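Local coordinates for protein enoyl-CoA hydratase (Thermus thermophilus, PDB 1WZ8) that probably catalyses the reversible hydration of enoyl-CoA thioesters, as a hexameric member of the crotonase family, at residues 55-60 against 205-210; 65-70 against 107-112. One frame throughout, in Å; residues are numbered along the deposited sequence.

Contact 1. Residues 55-60 against 205-210; sequences VRAVLL and RLAQGP
R56 and A207 meet through a short hydrogen bond, R56 NE to A207 O at 2.6 Å, with the oxygen lying close to the guanidinium plane and the nitrogen in the plane of the carbonyl. The same side chain reaches a second carbonyl, R56 NH2 donating to G209 O at 2.9 Å; here the oxygen is tilted out of the guanidinium plane and the bond is more bent at its hydrogen. A single arginine thus clasps two backbone oxygens near the C-terminal end of helix 195-207 and in the turn after it. A bend at chi3 (75°) turns the guanidinium back toward the two oxygens, while nearer the backbone R56 CB packs 3.9 Å from A207 CB. A57 extends this apolar patch, its CB lying 4.1 Å from L206 CB. The receiving turn is braced by its own bond from G209 N to L206 O, and P210, the next residue, is the N-cap of helix 211-226, so the arginine grips the junction of two helices. On a neighbouring subunit, P264 O accepts from R56 NH1 and F263 packs on the same arginine, tying this junction to the hexamer. Replacing R56 by an alanine is likely to leave the A207 and G209 oxygens without their charged donor, and P264 O of the neighbouring subunit without its NH1 partner. Alongside, the backbones of R56 and A57 bond to G20, at the turn before strand 21-26. Helix 195-207 packs over three neighbouring inner strands of the central sheet: its last turn meets V21, A57 and V108, while L59 lies against Y196, A199 and L200 earlier in the helix.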
ATOM      1  N   VAL A  55      28.830 -18.481   1.543  1.00 19.84           N
ATOM      2  CA  VAL A  55      28.169 -17.861   2.687  1.00 17.86           C
ATOM      3  C   VAL A  55      26.750 -18.409   2.810  1.00 16.76           C
ATOM      4  O   VAL A  55      25.950 -18.292   1.880  1.00 16.38           O
ATOM      5  CB  VAL A  55      28.093 -16.322   2.542  1.00 17.26           C
ATOM      6  CG1 VAL A  55      27.318 -15.725   3.715  1.00 16.49           C
ATOM      7  CG2 VAL A  55      29.492 -15.732   2.494  1.00 16.66           C
ATOM      8  N   ARG A  56      26.443 -19.019   3.953  1.00 14.71           N
ATOM      9  CA  ARG A  56      25.108 -19.561   4.187  1.00 14.30           C
ATOM     10  C   ARG A  56      24.416 -18.750   5.283  1.00 13.47           C
ATOM     11  O   ARG A  56      23.194 -18.773   5.411  1.00 13.75           O
ATOM     12  CB  ARG A  56      25.187 -21.049   4.561  1.00 13.52           C
ATOM     13  CG  ARG A  56      25.746 -21.924   3.427  1.00 13.72           C
ATOM     14  CD  ARG A  56      25.888 -23.395   3.824  1.00 14.42           C
ATOM     15  NE  ARG A  56      24.614 -24.113   3.863  1.00 15.92           N
ATOM     16  CZ  ARG A  56      23.996 -24.625   2.802  1.00 17.02           C
ATOM     17  NH1 ARG A  56      24.522 -24.511   1.587  1.00 16.47           N
ATOM     18  NH2 ARG A  56      22.844 -25.266   2.957  1.00 15.37           N
ATOM     19  N   ALA A  57      25.214 -18.025   6.062  1.00 12.56           N
ATOM     20  CA  ALA A  57      24.694 -17.172   7.126  1.00 12.69           C
ATOM     21  C   ALA A  57      25.772 -16.181   7.542  1.00 13.12           C
ATOM     22  O   ALA A  57      26.961 -16.504   7.522  1.00 14.97           O
ATOM     23  CB  ALA A  57      24.265 -18.012   8.330  1.00 13.23           C
ATOM     24  N   VAL A  58      25.353 -14.972   7.899  1.00 12.29           N
ATOM     25  CA  VAL A  58      26.281 -13.939   8.339  1.00 11.23           C
ATOM     26  C   VAL A  58      26.067 -13.663   9.824  1.00 12.19           C
ATOM     27  O   VAL A  58      24.931 -13.567  10.296  1.00 11.85           O
ATOM     28  CB  VAL A  58      26.079 -12.634   7.540  1.00 12.18           C
ATOM     29  CG1 VAL A  58      26.886 -11.497   8.163  1.00 12.33           C
ATOM     30  CG2 VAL A  58      26.511 -12.851   6.093  1.00 12.14           C
ATOM     31  N   LEU A  59      27.168 -13.557  10.559  1.00 10.68           N
ATOM     32  CA  LEU A  59      27.114 -13.290  11.988  1.00 11.76           C
ATOM     33  C   LEU A  59      27.812 -11.963  12.249  1.00 11.26           C
ATOM     34  O   LEU A  59      28.975 -11.792  11.895  1.00 13.46           O
ATOM     35  CB  LEU A  59      27.812 -14.411  12.767  1.00 12.23           C
ATOM     36  CG  LEU A  59      27.938 -14.230  14.284  1.00 12.46           C
ATOM     37  CD1 LEU A  59      26.556 -14.033  14.900  1.00 14.47           C
ATOM     38  CD2 LEU A  59      28.632 -15.451  14.890  1.00 14.74           C
ATOM     39  N   LEU A  60      27.096 -11.028  12.862  1.00  9.61           N
ATOM     40  CA  LEU A  60      27.656  -9.715  13.158  1.00 10.92           C
ATOM     41  C   LEU A  60      28.011  -9.597  14.628  1.00 11.80           C
ATOM     42  O   LEU A  60      27.228  -9.986  15.497  1.00 10.14           O
ATOM     43  CB  LEU A  60      26.654  -8.620  12.793  1.00 12.27           C
ATOM     44  CG  LEU A  60      26.261  -8.524  11.318  1.00 15.11           C
ATOM     45  CD1 LEU A  60      25.148  -7.489  11.153  1.00 12.62           C
ATOM     46  CD2 LEU A  60      27.485  -8.151  10.483  1.00 15.07           C
ATOM     47  N   ARG A 205      23.029 -23.095  12.882  1.00 14.11           N
ATOM     48  CA  ARG A 205      21.783 -23.785  12.546  1.00 15.40           C
ATOM     49  C   ARG A 205      21.237 -23.289  11.214  1.00 14.41           C
ATOM     50  O   ARG A 205      20.736 -24.076  10.410  1.00 14.01           O
ATOM     51  CB  ARG A 205      20.716 -23.570  13.629  1.00 17.06           C
ATOM     52  CG  ARG A 205      20.880 -24.433  14.874  1.00 23.42           C
ATOM     53  CD  ARG A 205      19.732 -24.195  15.859  1.00 25.87           C
ATOM     54  NE  ARG A 205      18.435 -24.613  15.329  1.00 28.87           N
ATOM     55  CZ  ARG A 205      17.267 -24.312  15.889  1.00 29.44           C
ATOM     56  NH1 ARG A 205      17.228 -23.587  16.998  1.00 30.53           N
ATOM     57  NH2 ARG A 205      16.136 -24.731  15.340  1.00 30.05           N
ATOM     58  N   LEU A 206      21.317 -21.982  10.992  1.00 13.22           N
ATOM     59  CA  LEU A 206      20.844 -21.398   9.745  1.00 13.76           C
ATOM     60  C   LEU A 206      21.704 -21.883   8.582  1.00 14.31           C
ATOM     61  O   LEU A 206      21.194 -22.156   7.498  1.00 14.46           O
ATOM     62  CB  LEU A 206      20.888 -19.875   9.825  1.00 12.11           C
ATOM     63  CG  LEU A 206      19.845 -19.252  10.759  1.00 11.79           C
ATOM     64  CD1 LEU A 206      20.215 -17.811  11.057  1.00  8.21           C
ATOM     65  CD2 LEU A 206      18.468 -19.338  10.115  1.00 12.28           C
ATOM     66  N   ALA A 207      23.011 -21.995   8.811  1.00 14.67           N
ATOM     67  CA  ALA A 207      23.923 -22.457   7.769  1.00 14.81           C
ATOM     68  C   ALA A 207      23.645 -23.922   7.438  1.00 15.13           C
ATOM     69  O   ALA A 207      24.006 -24.405   6.370  1.00 17.87           O
ATOM     70  CB  ALA A 207      25.376 -22.287   8.219  1.00 17.12           C
ATOM     71  N   GLN A 208      23.005 -24.630   8.359  1.00 15.99           N
ATOM     72  CA  GLN A 208      22.677 -26.035   8.135  1.00 15.47           C
ATOM     73  C   GLN A 208      21.310 -26.188   7.483  1.00 15.85           C
ATOM     74  O   GLN A 208      20.907 -27.294   7.114  1.00 16.60           O
ATOM     75  CB  GLN A 208      22.701 -26.797   9.458  1.00 19.45           C
ATOM     76  CG  GLN A 208      24.088 -26.915  10.061  1.00 23.36           C
ATOM     77  CD  GLN A 208      24.067 -27.510  11.452  1.00 26.07           C
ATOM     78  OE1 GLN A 208      25.116 -27.742  12.059  1.00 30.76           O
ATOM     79  NE2 GLN A 208      22.872 -27.757  11.970  1.00 24.72           N
ATOM     80  N   GLY A 209      20.598 -25.076   7.344  1.00 14.42           N
ATOM     81  CA  GLY A 209      19.282 -25.121   6.736  1.00 12.24           C
ATOM     82  C   GLY A 209      19.350 -25.092   5.221  1.00 13.34           C
ATOM     83  O   GLY A 209      20.440 -25.023   4.645  1.00 12.63           O
ATOM     84  N   PRO A 210      18.195 -25.148   4.539  1.00 12.92           N
ATOM     85  CA  PRO A 210      18.113 -25.128   3.074  1.00 12.30           C
ATOM     86  C   PRO A 210      18.366 -23.724   2.523  1.00 13.55           C
ATOM     87  O   PRO A 210      17.544 -22.821   2.689  1.00 11.30           O
ATOM     88  CB  PRO A 210      16.697 -25.625   2.808  1.00 13.44           C
ATOM     89  CG  PRO A 210      15.937 -25.061   3.954  1.00 12.91           C
ATOM     90  CD  PRO A 210      16.856 -25.292   5.142  1.00 14.90           C
TER

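Contact 2. Residues 65-70 against 107-112; sequences GVFSAG and VVAAVE
The carbonyl oxygen of E112 receives two donors from the loop 65-70: F67 N, in a hydrogen bond of 3.0 Å directed at a lone pair in the carbonyl plane, and V66 CA, in a CH...O contact of 3.4 Å. In relatives sharing the crotonase fold, the loop equivalent to the one after strand 57-62 leads toward the N-terminus of the next helix and typically supplies one backbone N-H of the oxyanion hole; the present contact fastens the start of that loop to E112, where the adjacent strand 107-111 gives out. F67 provides the apolar half. With CG anti to the backbone N (chi1 -157°), its ring is carried back along the strand, meeting it obliquely: CD2 of F67 comes within 3.5 Å of A110 O, and CZ of F67 lies 4.2 Å from A109 CB. Closer to the backbone, F67 CB packs against V111 CG1. A123 of helix 118-125 touches both F67 and V111, while F26 meets the phenylalanine in an edge-to-face stack, so the ring is wedged between sheet and helix. The side chain of E112 covers G65. Its CB lies 3.4 Å from G65 O, and its extended chain sends the carboxylate past G65 CA to a salt bridge between OE1 and R61 NE, the main polar partner of this group. A water joins the two segments here as well, donating to E112 OE1 and accepting a weak bond from G65 N. G65 has a positive phi (69°), a backbone shape that favours glycine. Beyond F67 the loop folds into an ST turn, in which S68 OG accepts from G70 N at 3.0 Å and also bonds to N32 O.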
ATOM      1  N   GLY A  65      33.716  -7.204  22.941  1.00 23.43           N
ATOM      2  CA  GLY A  65      32.546  -7.620  23.698  1.00 21.71           C
ATOM      3  C   GLY A  65      31.434  -6.593  23.792  1.00 20.39           C
ATOM      4  O   GLY A  65      30.686  -6.563  24.771  1.00 20.15           O
ATOM      5  N   VAL A  66      31.320  -5.740  22.780  1.00 17.35           N
ATOM      6  CA  VAL A  66      30.277  -4.722  22.761  1.00 16.32           C
ATOM      7  C   VAL A  66      29.865  -4.521  21.313  1.00 15.34           C
ATOM      8  O   VAL A  66      30.712  -4.560  20.421  1.00 14.83           O
ATOM      9  CB  VAL A  66      30.781  -3.380  23.348  1.00 17.27           C
ATOM     10  CG1 VAL A  66      31.921  -2.832  22.505  1.00 18.75           C
ATOM     11  CG2 VAL A  66      29.640  -2.380  23.419  1.00 16.50           C
ATOM     12  N   PHE A  67      28.573  -4.325  21.072  1.00 14.01           N
ATOM     13  CA  PHE A  67      28.107  -4.137  19.705  1.00 14.13           C
ATOM     14  C   PHE A  67      28.454  -2.726  19.240  1.00 14.84           C
ATOM     15  O   PHE A  67      29.544  -2.508  18.713  1.00 15.78           O
ATOM     16  CB  PHE A  67      26.601  -4.395  19.602  1.00 13.51           C
ATOM     17  CG  PHE A  67      26.143  -4.748  18.213  1.00 11.40           C
ATOM     18  CD1 PHE A  67      25.337  -3.877  17.484  1.00 12.45           C
ATOM     19  CD2 PHE A  67      26.520  -5.954  17.632  1.00 11.34           C
ATOM     20  CE1 PHE A  67      24.912  -4.201  16.197  1.00 10.80           C
ATOM     21  CE2 PHE A  67      26.099  -6.292  16.341  1.00 12.30           C
ATOM     22  CZ  PHE A  67      25.293  -5.409  15.626  1.00 12.28           C
ATOM     23  N   SER A  68      27.558  -1.762  19.434  1.00 15.24           N
ATOM     24  CA  SER A  68      27.863  -0.398  19.007  1.00 15.13           C
ATOM     25  C   SER A  68      26.990   0.691  19.617  1.00 16.71           C
ATOM     26  O   SER A  68      25.770   0.552  19.707  1.00 15.44           O
ATOM     27  CB  SER A  68      27.789  -0.286  17.481  1.00 17.02           C
ATOM     28  OG  SER A  68      28.039   1.053  17.063  1.00 16.30           O
ATOM     29  N   ALA A  69      27.631   1.783  20.022  1.00 17.05           N
ATOM     30  CA  ALA A  69      26.930   2.922  20.608  1.00 17.74           C
ATOM     31  C   ALA A  69      26.388   3.834  19.505  1.00 18.08           C
ATOM     32  O   ALA A  69      25.763   4.859  19.786  1.00 19.05           O
ATOM     33  CB  ALA A  69      27.878   3.704  21.525  1.00 19.95           C
ATOM     34  N   GLY A  70      26.635   3.460  18.252  1.00 15.42           N
ATOM     35  CA  GLY A  70      26.156   4.255  17.133  1.00 16.15           C
ATOM     36  C   GLY A  70      27.192   5.185  16.521  1.00 16.52           C
ATOM     37  O   GLY A  70      28.393   5.017  16.736  1.00 16.08           O
ATOM     38  N   VAL A 107      21.004 -13.173   8.390  1.00 10.08           N
ATOM     39  CA  VAL A 107      21.993 -12.408   9.140  1.00  9.68           C
ATOM     40  C   VAL A 107      21.628 -12.454  10.616  1.00 10.25           C
ATOM     41  O   VAL A 107      20.488 -12.191  10.989  1.00 10.47           O
ATOM     42  CB  VAL A 107      22.024 -10.931   8.670  1.00 10.56           C
ATOM     43  CG1 VAL A 107      23.020 -10.127   9.509  1.00 11.76           C
ATOM     44  CG2 VAL A 107      22.387 -10.865   7.196  1.00  9.48           C
ATOM     45  N   VAL A 108      22.603 -12.798  11.450  1.00  9.73           N
ATOM     46  CA  VAL A 108      22.404 -12.885  12.886  1.00 10.39           C
ATOM     47  C   VAL A 108      23.297 -11.852  13.562  1.00 10.51           C
ATOM     48  O   VAL A 108      24.440 -11.657  13.154  1.00 10.27           O
ATOM     49  CB  VAL A 108      22.802 -14.281  13.424  1.00 10.89           C
ATOM     50  CG1 VAL A 108      22.608 -14.335  14.938  1.00 12.90           C
ATOM     51  CG2 VAL A 108      21.981 -15.365  12.733  1.00 10.00           C
ATOM     52  N   ALA A 109      22.774 -11.187  14.584  1.00  9.79           N
ATOM     53  CA  ALA A 109      23.556 -10.194  15.308  1.00 11.51           C
ATOM     54  C   ALA A 109      23.745 -10.610  16.762  1.00 11.83           C
ATOM     55  O   ALA A 109      22.783 -10.941  17.452  1.00 11.45           O
ATOM     56  CB  ALA A 109      22.873  -8.834  15.242  1.00 10.22           C
ATOM     57  N   ALA A 110      24.996 -10.611  17.218  1.00 13.31           N
ATOM     58  CA  ALA A 110      25.304 -10.950  18.607  1.00 11.65           C
ATOM     59  C   ALA A 110      25.402  -9.592  19.287  1.00 12.20           C
ATOM     60  O   ALA A 110      26.472  -8.987  19.341  1.00 12.24           O
ATOM     61  CB  ALA A 110      26.635 -11.691  18.692  1.00 11.53           C
ATOM     62  N   VAL A 111      24.273  -9.116  19.797  1.00 11.83           N
ATOM     63  CA  VAL A 111      24.206  -7.798  20.421  1.00 11.26           C
ATOM     64  C   VAL A 111      24.649  -7.808  21.880  1.00 13.33           C
ATOM     65  O   VAL A 111      23.860  -8.070  22.784  1.00 13.16           O
ATOM     66  CB  VAL A 111      22.779  -7.240  20.308  1.00 12.22           C
ATOM     67  CG1 VAL A 111      22.775  -5.749  20.581  1.00 13.89           C
ATOM     68  CG2 VAL A 111      22.225  -7.539  18.915  1.00 11.97           C
ATOM     69  N   GLU A 112      25.922  -7.494  22.088  1.00 12.33           N
ATOM     70  CA  GLU A 112      26.515  -7.476  23.417  1.00 14.75           C
ATOM     71  C   GLU A 112      26.554  -6.096  24.061  1.00 14.83           C
ATOM     72  O   GLU A 112      26.985  -5.125  23.443  1.00 13.48           O
ATOM     73  CB  GLU A 112      27.945  -8.021  23.352  1.00 15.25           C
ATOM     74  CG  GLU A 112      28.065  -9.448  22.850  1.00 16.72           C
ATOM     75  CD  GLU A 112      29.509  -9.850  22.606  1.00 18.59           C
ATOM     76  OE1 GLU A 112      30.137  -9.291  21.680  1.00 17.44           O
ATOM     77  OE2 GLU A 112      30.019 -10.719  23.345  1.00 19.42           O
TER
HETATM   78  O   HOH W   1      32.826  -9.049  21.052  1.00 38.35           O

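Overall arrangement
The two contacts lie about 17 Å apart, centre to centre, yet share one mixed sheet. Strands 57-62 and 107-111 are parallel neighbours in it, and their backbones join directly, with V58 O and L60 N probably hydrogen-bonded to V108. Contact 1 secures the beginning of the first strand to the end of helix 195-207; contact 2 secures the loop beyond its other end to the region where the second strand gives out. Along the chain both segments of contact 2 fall between those of contact 1. Contact 1 also touches a neighbouring subunit, whereas contact 2 lies nearer the chain's centre, in a loop that probably helps to form the active site, as in related crotonases.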